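Local coordinates for protein Fc fragment of IgE receptor II (Bos taurus, PDB 6PWS) that binds mannose-type sugars through calcium in its C-type lectin domain, and probably also serves as a low-affinity IgE receptor, at residues 25-33 with 61-72; 36-46 with 124-132. All blocks are in the same frame, centred on the assembly; numbering follows the deposited sequence.

Contact 1 of 2, residues 25-33 with 61-72; sequences EGAKKWIQA and NWRGSWIGLRDL. With CA (calcium ion), chain C.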
loop_
_atom_site.group_PDB
_atom_site.type_symbol
_atom_site.label_atom_id
_atom_site.label_comp_id
_atom_site.label_asym_id
_atom_site.label_seq_id
_atom_site.Cartn_x
_atom_site.Cartn_y
_atom_site.Cartn_z
ATOM N N GLU A 25 -8.911 -5.859 -5.933
ATOM C CA GLU A 25 -8.617 -7.230 -6.305
ATOM C C GLU A 25 -8.529 -7.297 -7.819
ATOM O O GLU A 25 -9.309 -6.654 -8.530
ATOM C CB GLU A 25 -9.706 -8.179 -5.784
ATOM C CG GLU A 25 -9.290 -9.632 -5.665
ATOM C CD GLU A 25 -9.234 -10.377 -6.980
ATOM O OE1 GLU A 25 -10.131 -10.168 -7.832
ATOM O OE2 GLU A 25 -8.292 -11.197 -7.142
ATOM N N GLY A 26 -7.596 -8.117 -8.297
ATOM C CA GLY A 26 -7.354 -8.312 -9.712
ATOM C C GLY A 26 -5.908 -8.000 -10.039
ATOM O O GLY A 26 -5.348 -7.028 -9.528
ATOM N N ALA A 27 -5.302 -8.804 -10.908
ATOM C CA ALA A 27 -3.866 -8.770 -11.134
ATOM C C ALA A 27 -3.429 -7.433 -11.715
ATOM O O ALA A 27 -3.912 -7.017 -12.771
ATOM C CB ALA A 27 -3.481 -9.907 -12.081
ATOM N N LYS A 28 -2.467 -6.787 -11.044
ATOM C CA LYS A 28 -1.934 -5.503 -11.475
ATOM C C LYS A 28 -0.474 -5.380 -11.073
ATOM O O LYS A 28 -0.098 -5.771 -9.966
ATOM C CB LYS A 28 -2.716 -4.343 -10.860
ATOM C CG LYS A 28 -4.148 -4.296 -11.372
ATOM C CD LYS A 28 -4.865 -3.012 -11.029
ATOM C CE LYS A 28 -6.334 -3.077 -11.374
ATOM N NZ LYS A 28 -6.581 -3.187 -12.834
ATOM N N LYS A 29 0.329 -4.808 -11.970
ATOM C CA LYS A 29 1.663 -4.330 -11.634
ATOM C C LYS A 29 1.525 -3.076 -10.769
ATOM O O LYS A 29 0.461 -2.464 -10.696
ATOM C CB LYS A 29 2.429 -4.016 -12.919
ATOM C CG LYS A 29 2.562 -5.204 -13.859
ATOM C CD LYS A 29 3.289 -4.844 -15.145
ATOM C CE LYS A 29 3.365 -6.032 -16.092
ATOM N NZ LYS A 29 4.070 -5.702 -17.351
ATOM N N TRP A 30 2.614 -2.654 -10.113
ATOM C CA TRP A 30 2.496 -1.541 -9.163
ATOM C C TRP A 30 1.955 -0.276 -9.838
ATOM O O TRP A 30 1.052 0.379 -9.309
ATOM C CB TRP A 30 3.828 -1.265 -8.469
ATOM C CG TRP A 30 3.758 -0.223 -7.387
ATOM C CD1 TRP A 30 3.414 -0.425 -6.083
ATOM C CD2 TRP A 30 4.046 1.184 -7.504
ATOM N NE1 TRP A 30 3.481 0.745 -5.380
ATOM C CE2 TRP A 30 3.858 1.754 -6.226
ATOM C CE3 TRP A 30 4.459 2.017 -8.555
ATOM C CZ2 TRP A 30 4.071 3.105 -5.970
ATOM C CZ3 TRP A 30 4.663 3.361 -8.296
ATOM C CH2 TRP A 30 4.472 3.889 -7.012
ATOM N N ILE A 31 2.480 0.082 -11.019
ATOM C CA ILE A 31 2.032 1.306 -11.685
ATOM C C ILE A 31 0.566 1.189 -12.093
ATOM O O ILE A 31 -0.186 2.172 -12.052
ATOM C CB ILE A 31 2.941 1.639 -12.883
ATOM C CG1 ILE A 31 2.478 2.932 -13.563
ATOM C CG2 ILE A 31 2.943 0.499 -13.911
ATOM C CD1 ILE A 31 3.462 3.490 -14.571
ATOM N N GLN A 32 0.135 -0.005 -12.501
ATOM C CA GLN A 32 -1.268 -0.204 -12.833
ATOM C C GLN A 32 -2.148 -0.021 -11.604
ATOM O O GLN A 32 -3.243 0.551 -11.687
ATOM C CB GLN A 32 -1.483 -1.591 -13.436
ATOM C CG GLN A 32 -0.845 -1.798 -14.801
ATOM C CD GLN A 32 -0.988 -3.224 -15.299
ATOM O OE1 GLN A 32 -0.747 -4.179 -14.567
ATOM N NE2 GLN A 32 -1.383 -3.377 -16.556
ATOM N N ALA A 33 -1.674 -0.488 -10.449
ATOM C CA ALA A 33 -2.408 -0.291 -9.204
ATOM C C ALA A 33 -2.443 1.186 -8.817
ATOM O O ALA A 33 -3.467 1.676 -8.325
ATOM C CB ALA A 33 -1.800 -1.161 -8.100
ATOM N N ASN A 61 -4.962 -9.277 1.675
ATOM C CA ASN A 61 -5.036 -10.406 0.763
ATOM C C ASN A 61 -3.884 -11.371 1.047
ATOM O O ASN A 61 -2.720 -10.960 1.093
ATOM C CB ASN A 61 -4.966 -9.861 -0.670
ATOM C CG ASN A 61 -5.285 -10.905 -1.720
ATOM O OD1 ASN A 61 -4.737 -12.009 -1.701
ATOM N ND2 ASN A 61 -6.158 -10.552 -2.660
ATOM N N TRP A 62 -4.202 -12.652 1.261
ATOM C CA TRP A 62 -3.192 -13.629 1.655
ATOM C C TRP A 62 -2.193 -13.937 0.550
ATOM O O TRP A 62 -1.150 -14.544 0.844
ATOM C CB TRP A 62 -3.853 -14.900 2.187
ATOM C CG TRP A 62 -4.590 -14.667 3.484
ATOM C CD1 TRP A 62 -4.581 -13.535 4.240
ATOM C CD2 TRP A 62 -5.448 -15.593 4.164
ATOM N NE1 TRP A 62 -5.371 -13.690 5.346
ATOM C CE2 TRP A 62 -5.915 -14.950 5.332
ATOM C CE3 TRP A 62 -5.889 -16.896 3.885
ATOM C CZ2 TRP A 62 -6.798 -15.566 6.224
ATOM C CZ3 TRP A 62 -6.775 -17.501 4.759
ATOM C CH2 TRP A 62 -7.219 -16.835 5.915
ATOM N N ARG A 63 -2.471 -13.543 -0.697
ATOM C CA ARG A 63 -1.515 -13.702 -1.784
ATOM C C ARG A 63 -0.627 -12.471 -1.985
ATOM O O ARG A 63 0.245 -12.490 -2.862
ATOM C CB ARG A 63 -2.226 -14.084 -3.085
ATOM C CG ARG A 63 -2.773 -15.493 -3.067
ATOM C CD ARG A 63 -3.306 -15.944 -4.430
ATOM N NE ARG A 63 -4.511 -15.220 -4.815
ATOM C CZ ARG A 63 -5.060 -15.255 -6.028
ATOM N NH1 ARG A 63 -4.515 -15.990 -6.994
ATOM N NH2 ARG A 63 -6.163 -14.562 -6.268
ATOM N N GLY A 64 -0.806 -11.422 -1.189
ATOM C CA GLY A 64 0.021 -10.228 -1.268
ATOM C C GLY A 64 -0.695 -9.082 -1.962
ATOM O O GLY A 64 -1.594 -9.284 -2.783
ATOM N N SER A 65 -0.285 -7.849 -1.635
ATOM C CA SER A 65 -0.976 -6.683 -2.169
ATOM C C SER A 65 -0.070 -5.452 -2.207
ATOM O O SER A 65 0.741 -5.233 -1.309
ATOM C CB SER A 65 -2.247 -6.372 -1.368
ATOM O OG SER A 65 -2.001 -6.199 0.021
ATOM N N TRP A 66 -0.248 -4.625 -3.230
ATOM C CA TRP A 66 0.546 -3.408 -3.336
ATOM C C TRP A 66 0.099 -2.341 -2.334
ATOM O O TRP A 66 -1.099 -2.166 -2.073
ATOM C CB TRP A 66 0.416 -2.812 -4.732
ATOM C CG TRP A 66 1.055 -3.593 -5.832
ATOM C CD1 TRP A 66 0.431 -4.101 -6.926
ATOM C CD2 TRP A 66 2.441 -3.932 -5.967
ATOM N NE1 TRP A 66 1.337 -4.734 -7.745
ATOM C CE2 TRP A 66 2.583 -4.638 -7.179
ATOM C CE3 TRP A 66 3.576 -3.722 -5.172
ATOM C CZ2 TRP A 66 3.815 -5.118 -7.625
ATOM C CZ3 TRP A 66 4.800 -4.209 -5.610
ATOM C CH2 TRP A 66 4.908 -4.895 -6.830
ATOM N N ILE A 67 1.086 -1.588 -1.831
ATOM C CA ILE A 67 0.855 -0.384 -1.047
ATOM C C ILE A 67 1.569 0.805 -1.713
ATOM O O ILE A 67 2.325 0.662 -2.674
ATOM C CB ILE A 67 1.255 -0.553 0.439
ATOM C CG1 ILE A 67 2.768 -0.717 0.621
ATOM C CG2 ILE A 67 0.483 -1.719 1.056
ATOM C CD1 ILE A 67 3.206 -0.665 2.091
ATOM N N GLY A 68 1.315 2.000 -1.176
ATOM C CA GLY A 68 1.768 3.240 -1.773
ATOM C C GLY A 68 3.143 3.696 -1.319
ATOM O O GLY A 68 3.315 4.834 -0.868
ATOM N N LEU A 69 4.144 2.831 -1.479
ATOM C CA LEU A 69 5.501 3.069 -0.997
ATOM C C LEU A 69 6.466 2.562 -2.062
ATOM O O LEU A 69 6.279 1.455 -2.583
ATOM C CB LEU A 69 5.703 2.349 0.349
ATOM C CG LEU A 69 7.001 2.636 1.103
ATOM C CD1 LEU A 69 7.094 4.096 1.528
ATOM C CD2 LEU A 69 7.089 1.716 2.325
ATOM N N ARG A 70 7.473 3.370 -2.415
ATOM C CA ARG A 70 8.387 3.022 -3.498
ATOM C C ARG A 70 9.698 3.774 -3.311
ATOM O O ARG A 70 9.728 4.840 -2.696
ATOM C CB ARG A 70 7.773 3.336 -4.877
ATOM C CG ARG A 70 7.758 4.804 -5.307
ATOM C CD ARG A 70 6.851 5.739 -4.489
ATOM N NE ARG A 70 6.888 7.095 -5.052
ATOM C CZ ARG A 70 6.198 8.153 -4.606
ATOM N NH1 ARG A 70 5.383 8.021 -3.562
ATOM N NH2 ARG A 70 6.334 9.342 -5.195
ATOM N N ASP A 71 10.778 3.219 -3.887
ATOM C CA ASP A 71 12.075 3.891 -3.960
ATOM C C ASP A 71 12.574 3.982 -5.403
ATOM O O ASP A 71 13.778 3.937 -5.662
ATOM C CB ASP A 71 13.150 3.302 -3.042
ATOM C CG ASP A 71 13.685 1.939 -3.473
ATOM O OD1 ASP A 71 12.997 1.188 -4.182
ATOM O OD2 ASP A 71 14.824 1.609 -3.051
ATOM N N LEU A 72 11.650 4.151 -6.341
ATOM C CA LEU A 72 12.001 4.290 -7.753
ATOM C C LEU A 72 12.943 5.463 -8.035
ATOM O O LEU A 72 13.854 5.340 -8.862
ATOM C CB LEU A 72 10.727 4.439 -8.587
ATOM C CG LEU A 72 9.975 3.135 -8.840
ATOM C CD1 LEU A 72 8.520 3.384 -9.208
ATOM C CD2 LEU A 72 10.690 2.347 -9.935
HETATM CA CA CA C . 14.940 -0.514 -4.310
HETATM O O HOH W 1 -7.164 -12.304 -4.884
HETATM O O HOH W 2 14.757 -1.464 -2.151
#
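W30 and W66 meet in an offset edge-to-face pair where the first helix of the C-type lectin fold, 30-39, starts beside strand 65-67. The planes stand at 84°, with the edge of W30 turned to the face of W66. W30 can be followed outward from its backbone. Its CA already sits over the five-membered ring of W66 in a CH-pi contact, 3.7 Å from the centroid. W30 CB lies over the centre of the same indole, 3.8 Å from W66 CE2. With CG anti to the backbone N (chi1 -175°), the ring is carried on across W66, and W30 CD1 comes within 3.4 Å of W66 CE3. W30 NE1 then donates a hydrogen bond to I67 O at 2.9 Å, the acceptor close to the indole plane, so the bond and the W66 face together fix how the ring is turned. Farther out, W30 CH2 lies 3.8 Å from R70 CG, against the aliphatic part of that arginine, and W30 CZ3 meets L72 CD1. Tryptophan suits this place because one side chain supplies a long apolar surface and a single N-H for a buried carbonyl.

W66 likewise uses its one N-H across the contact: its NE1 donates in the ring plane to K28 O, just before the helix, while A33 CB touches its CD1. At the helix start, the N-H of K29, the N-cap residue, is taken by Q32 OE1. Past R70 the chain reaches D71, whose two carboxylate oxygens both bind a calcium ion completed by E75, D98, E103, N104 and water. At the other end E25 and R63 stay short of a salt bridge; one water spans them, donating to E25 OE2 and accepting from R63 NH2 and from N61 ND2.

Contact 2 of 2, residues 36-46 with 124-132; sequences ACENLHGRLVS and HGWVCDRLA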
loop_
_atom_site.group_PDB
_atom_site.type_symbol
_atom_site.label_atom_id
_atom_site.label_comp_id
_atom_site.label_asym_id
_atom_site.label_seq_id
_atom_site.Cartn_x
_atom_site.Cartn_y
_atom_site.Cartn_z
ATOM N N ALA A 36 -5.156 2.509 -10.929
ATOM C CA ALA A 36 -6.448 1.960 -10.533
ATOM C C ALA A 36 -6.991 2.698 -9.317
ATOM O O ALA A 36 -8.185 3.009 -9.245
ATOM C CB ALA A 36 -6.322 0.462 -10.249
ATOM N N CYS A 37 -6.121 3.001 -8.348
ATOM C CA CYS A 37 -6.557 3.786 -7.200
ATOM C C CYS A 37 -6.973 5.194 -7.617
ATOM O O CYS A 37 -7.997 5.705 -7.153
ATOM C CB CYS A 37 -5.468 3.850 -6.132
ATOM S SG CYS A 37 -5.170 2.279 -5.268
ATOM N N GLU A 38 -6.197 5.832 -8.500
ATOM C CA GLU A 38 -6.555 7.177 -8.952
ATOM C C GLU A 38 -7.873 7.186 -9.715
ATOM O O GLU A 38 -8.625 8.162 -9.633
ATOM C CB GLU A 38 -5.436 7.779 -9.803
ATOM C CG GLU A 38 -4.204 8.104 -8.985
ATOM C CD GLU A 38 -3.087 8.706 -9.805
ATOM O OE1 GLU A 38 -3.302 8.986 -11.004
ATOM O OE2 GLU A 38 -1.984 8.912 -9.253
ATOM N N ASN A 39 -8.170 6.124 -10.465
ATOM C CA ASN A 39 -9.445 6.044 -11.174
ATOM C C ASN A 39 -10.621 6.044 -10.212
ATOM O O ASN A 39 -11.724 6.480 -10.574
ATOM C CB ASN A 39 -9.454 4.775 -12.023
ATOM C CG ASN A 39 -10.749 4.575 -12.738
ATOM O OD1 ASN A 39 -11.104 5.352 -13.623
ATOM N ND2 ASN A 39 -11.470 3.515 -12.375
ATOM N N LEU A 40 -10.400 5.549 -8.995
ATOM C CA LEU A 40 -11.376 5.546 -7.915
ATOM C C LEU A 40 -11.228 6.759 -7.007
ATOM O O LEU A 40 -11.841 6.800 -5.936
ATOM C CB LEU A 40 -11.263 4.250 -7.107
ATOM C CG LEU A 40 -11.404 2.964 -7.929
ATOM C CD1 LEU A 40 -11.062 1.745 -7.088
ATOM C CD2 LEU A 40 -12.805 2.851 -8.504
ATOM N N HIS A 41 -10.421 7.736 -7.425
ATOM C CA HIS A 41 -10.192 9.010 -6.730
ATOM C C HIS A 41 -9.550 8.821 -5.362
ATOM O O HIS A 41 -9.817 9.556 -4.405
ATOM C CB HIS A 41 -11.420 9.910 -6.684
ATOM C CG HIS A 41 -11.679 10.607 -7.980
ATOM N ND1 HIS A 41 -12.905 10.570 -8.599
ATOM C CD2 HIS A 41 -10.869 11.333 -8.790
ATOM C CE1 HIS A 41 -12.845 11.248 -9.732
ATOM N NE2 HIS A 41 -11.620 11.721 -9.872
ATOM N N GLY A 42 -8.633 7.861 -5.294
ATOM C CA GLY A 42 -7.753 7.695 -4.157
ATOM C C GLY A 42 -6.319 7.509 -4.612
ATOM O O GLY A 42 -5.983 7.784 -5.770
ATOM N N ARG A 43 -5.466 7.038 -3.700
ATOM C CA ARG A 43 -4.086 6.705 -4.019
ATOM C C ARG A 43 -3.745 5.401 -3.310
ATOM O O ARG A 43 -4.361 5.044 -2.305
ATOM C CB ARG A 43 -3.096 7.784 -3.543
ATOM C CG ARG A 43 -3.284 9.179 -4.140
ATOM C CD ARG A 43 -2.018 9.993 -3.954
ATOM N NE ARG A 43 -2.136 11.382 -4.381
ATOM C CZ ARG A 43 -2.524 12.386 -3.600
ATOM N NH1 ARG A 43 -2.847 12.176 -2.327
ATOM N NH2 ARG A 43 -2.583 13.609 -4.103
ATOM N N LEU A 44 -2.727 4.695 -3.798
ATOM C CA LEU A 44 -2.225 3.540 -3.059
ATOM C C LEU A 44 -1.934 3.952 -1.618
ATOM O O LEU A 44 -1.425 5.050 -1.349
ATOM C CB LEU A 44 -0.970 2.987 -3.737
ATOM C CG LEU A 44 -1.212 2.139 -4.994
ATOM C CD1 LEU A 44 0.104 1.963 -5.755
ATOM C CD2 LEU A 44 -1.801 0.783 -4.621
ATOM N N VAL A 45 -2.240 3.030 -0.694
ATOM C CA VAL A 45 -2.324 3.346 0.730
ATOM C C VAL A 45 -0.985 3.769 1.322
ATOM O O VAL A 45 0.079 3.203 1.025
ATOM C CB VAL A 45 -2.919 2.140 1.497
ATOM C CG1 VAL A 45 -2.007 0.907 1.431
ATOM C CG2 VAL A 45 -3.237 2.472 2.949
ATOM N N SER A 46 -1.064 4.739 2.238
ATOM C CA SER A 46 0.069 5.180 3.038
ATOM C C SER A 46 -0.197 4.864 4.510
ATOM O O SER A 46 -1.316 5.050 4.990
ATOM C CB SER A 46 0.285 6.689 2.877
ATOM O OG SER A 46 0.482 7.071 1.523
ATOM N N HIS A 124 -2.361 -9.828 -6.952
ATOM C CA HIS A 124 -3.812 -9.966 -7.022
ATOM C C HIS A 124 -4.552 -9.004 -6.120
ATOM O O HIS A 124 -5.784 -8.926 -6.196
ATOM C CB HIS A 124 -4.215 -11.392 -6.635
ATOM C CG HIS A 124 -3.617 -12.410 -7.527
ATOM N ND1 HIS A 124 -4.140 -12.698 -8.767
ATOM C CD2 HIS A 124 -2.487 -13.142 -7.408
ATOM C CE1 HIS A 124 -3.377 -13.599 -9.359
ATOM N NE2 HIS A 124 -2.366 -13.882 -8.557
ATOM N N GLY A 125 -3.835 -8.296 -5.252
ATOM C CA GLY A 125 -4.439 -7.316 -4.384
ATOM C C GLY A 125 -3.677 -6.006 -4.424
ATOM O O GLY A 125 -2.499 -5.942 -4.776
ATOM N N TRP A 126 -4.380 -4.959 -4.017
ATOM C CA TRP A 126 -3.810 -3.616 -3.962
ATOM C C TRP A 126 -4.750 -2.819 -3.069
ATOM O O TRP A 126 -5.955 -3.094 -3.057
ATOM C CB TRP A 126 -3.618 -3.006 -5.379
ATOM C CG TRP A 126 -4.687 -3.420 -6.385
ATOM C CD1 TRP A 126 -4.722 -4.586 -7.119
ATOM C CD2 TRP A 126 -5.880 -2.700 -6.726
ATOM N NE1 TRP A 126 -5.872 -4.636 -7.864
ATOM C CE2 TRP A 126 -6.588 -3.486 -7.653
ATOM C CE3 TRP A 126 -6.411 -1.458 -6.345
ATOM C CZ2 TRP A 126 -7.798 -3.083 -8.193
ATOM C CZ3 TRP A 126 -7.613 -1.061 -6.885
ATOM C CH2 TRP A 126 -8.291 -1.866 -7.801
ATOM N N VAL A 127 -4.210 -1.902 -2.271
ATOM C CA VAL A 127 -5.016 -1.176 -1.297
ATOM C C VAL A 127 -4.872 0.314 -1.560
ATOM O O VAL A 127 -3.749 0.813 -1.674
ATOM C CB VAL A 127 -4.606 -1.512 0.152
ATOM C CG1 VAL A 127 -5.506 -0.792 1.135
ATOM C CG2 VAL A 127 -4.624 -3.026 0.388
ATOM N N CYS A 128 -6.006 1.015 -1.640
ATOM C CA CYS A 128 -6.039 2.457 -1.801
ATOM C C CYS A 128 -6.539 3.115 -0.522
ATOM O O CYS A 128 -7.268 2.501 0.270
ATOM C CB CYS A 128 -7.000 2.897 -2.918
ATOM S SG CYS A 128 -7.006 1.902 -4.427
ATOM N N ASP A 129 -6.218 4.400 -0.365
ATOM C CA ASP A 129 -6.825 5.196 0.690
ATOM C C ASP A 129 -7.252 6.566 0.175
ATOM O O ASP A 129 -6.911 7.001 -0.935
ATOM C CB ASP A 129 -5.970 5.270 1.978
ATOM C CG ASP A 129 -4.675 6.071 1.842
ATOM O OD1 ASP A 129 -4.589 6.948 0.969
ATOM O OD2 ASP A 129 -3.749 5.802 2.653
ATOM N N ARG A 130 -8.064 7.202 1.018
ATOM C CA ARG A 130 -8.588 8.544 0.875
ATOM C C ARG A 130 -8.857 9.057 2.281
ATOM O O ARG A 130 -9.019 8.278 3.226
ATOM C CB ARG A 130 -9.956 8.554 0.187
ATOM C CG ARG A 130 -9.933 8.515 -1.311
ATOM C CD ARG A 130 -11.343 8.344 -1.883
ATOM N NE ARG A 130 -12.308 9.351 -1.432
ATOM C CZ ARG A 130 -12.553 10.514 -2.041
ATOM N NH1 ARG A 130 -11.891 10.860 -3.139
ATOM N NH2 ARG A 130 -13.471 11.339 -1.546
ATOM N N LEU A 131 -8.938 10.373 2.428
ATOM C CA LEU A 131 -9.430 10.931 3.676
ATOM C C LEU A 131 -10.944 10.771 3.745
ATOM O O LEU A 131 -11.646 10.901 2.740
ATOM C CB LEU A 131 -9.086 12.414 3.777
ATOM C CG LEU A 131 -7.599 12.739 3.648
ATOM C CD1 LEU A 131 -7.381 14.241 3.779
ATOM C CD2 LEU A 131 -6.773 11.975 4.668
ATOM N N ALA A 132 -11.450 10.474 4.933
ATOM C CA ALA A 132 -12.892 10.415 5.108
ATOM C C ALA A 132 -13.477 11.822 5.007
ATOM O O ALA A 132 -12.826 12.817 5.344
ATOM C CB ALA A 132 -13.229 9.802 6.461
HETATM O O HOH W 3 -1.970 7.299 0.178
#
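A36 lies over one face of the W126 indole, its CB 3.8 Å above the plane and displaced toward the rim, 3.9 Å from both W126 CH2 and CZ3. Alanine suits the place because its single methyl lets the helix come close to the ring. The other sides of the ring are met differently: L40 CD1 reaches the edge, C37 SG approaches obliquely, 4.1 Å from W126 CE3, and C128 SG lies near the ring plane. The polar end of W126 is satisfied by G26 O.

Next to the ring, C37 and C128 join in a disulfide with a torsion of -82° about the S-S bond. It ties helix 30-39 to strand 123-131 in the C-type lectin fold, where strand 43-44 pairs antiparallel with the same strand. R43 and D129 form the hydrogen-bonded pair; L44 is paired with C128 in the non-hydrogen-bonded position, the side chains diverging. Just before strand 43-44 the helix ends in a Schellman motif, with H41 at positive phi as the C-prime residue. G42 follows, its CA so near D129 O (3.4 Å) that a CB would clash.

A bend at chi3 (55°) turns the R130 guanidinium back to that helix end. R130 NH1 donates to H41 O at 2.8 Å, the oxygen lying nearly in the guanidinium plane.

The V45 and V127 side chains run alongside each other in one direction, with V45 CG1 3.8 Å from V127 CB, while D129 lies nearly perpendicular to V45. The D129 carboxylate is well occupied: S46 N reaches D129 OD2 at 2.9 Å from above the plane, K19 forms a salt bridge to the same oxygen, and OD1 accepts from a water that also donates to L44 O and accepts from S46 OG, itself hydrogen-bonded to D82 N.

From the N terminus the chain first enters contact 1 at 25-33, and helix 30-39 carries it directly into 36-46, the first half of contact 2. Contact 1 closes when helix 50-59 has been passed and 61-72 comes back alongside the helix start. Contact 2 closes much later, after the calcium- and sugar-binding region with strands 105-108 and 114-117, when 124-132 returns. The two loops therefore cross rather than nest. Strands 65-67 and 123-131 are neighbours in one sheet, so contact 1 brings the helix start against 65-67 and contact 2 its end against 123-131. The contacts also touch directly: G68 N with V45 O and G26 N with H124 O are probably hydrogen-bonded.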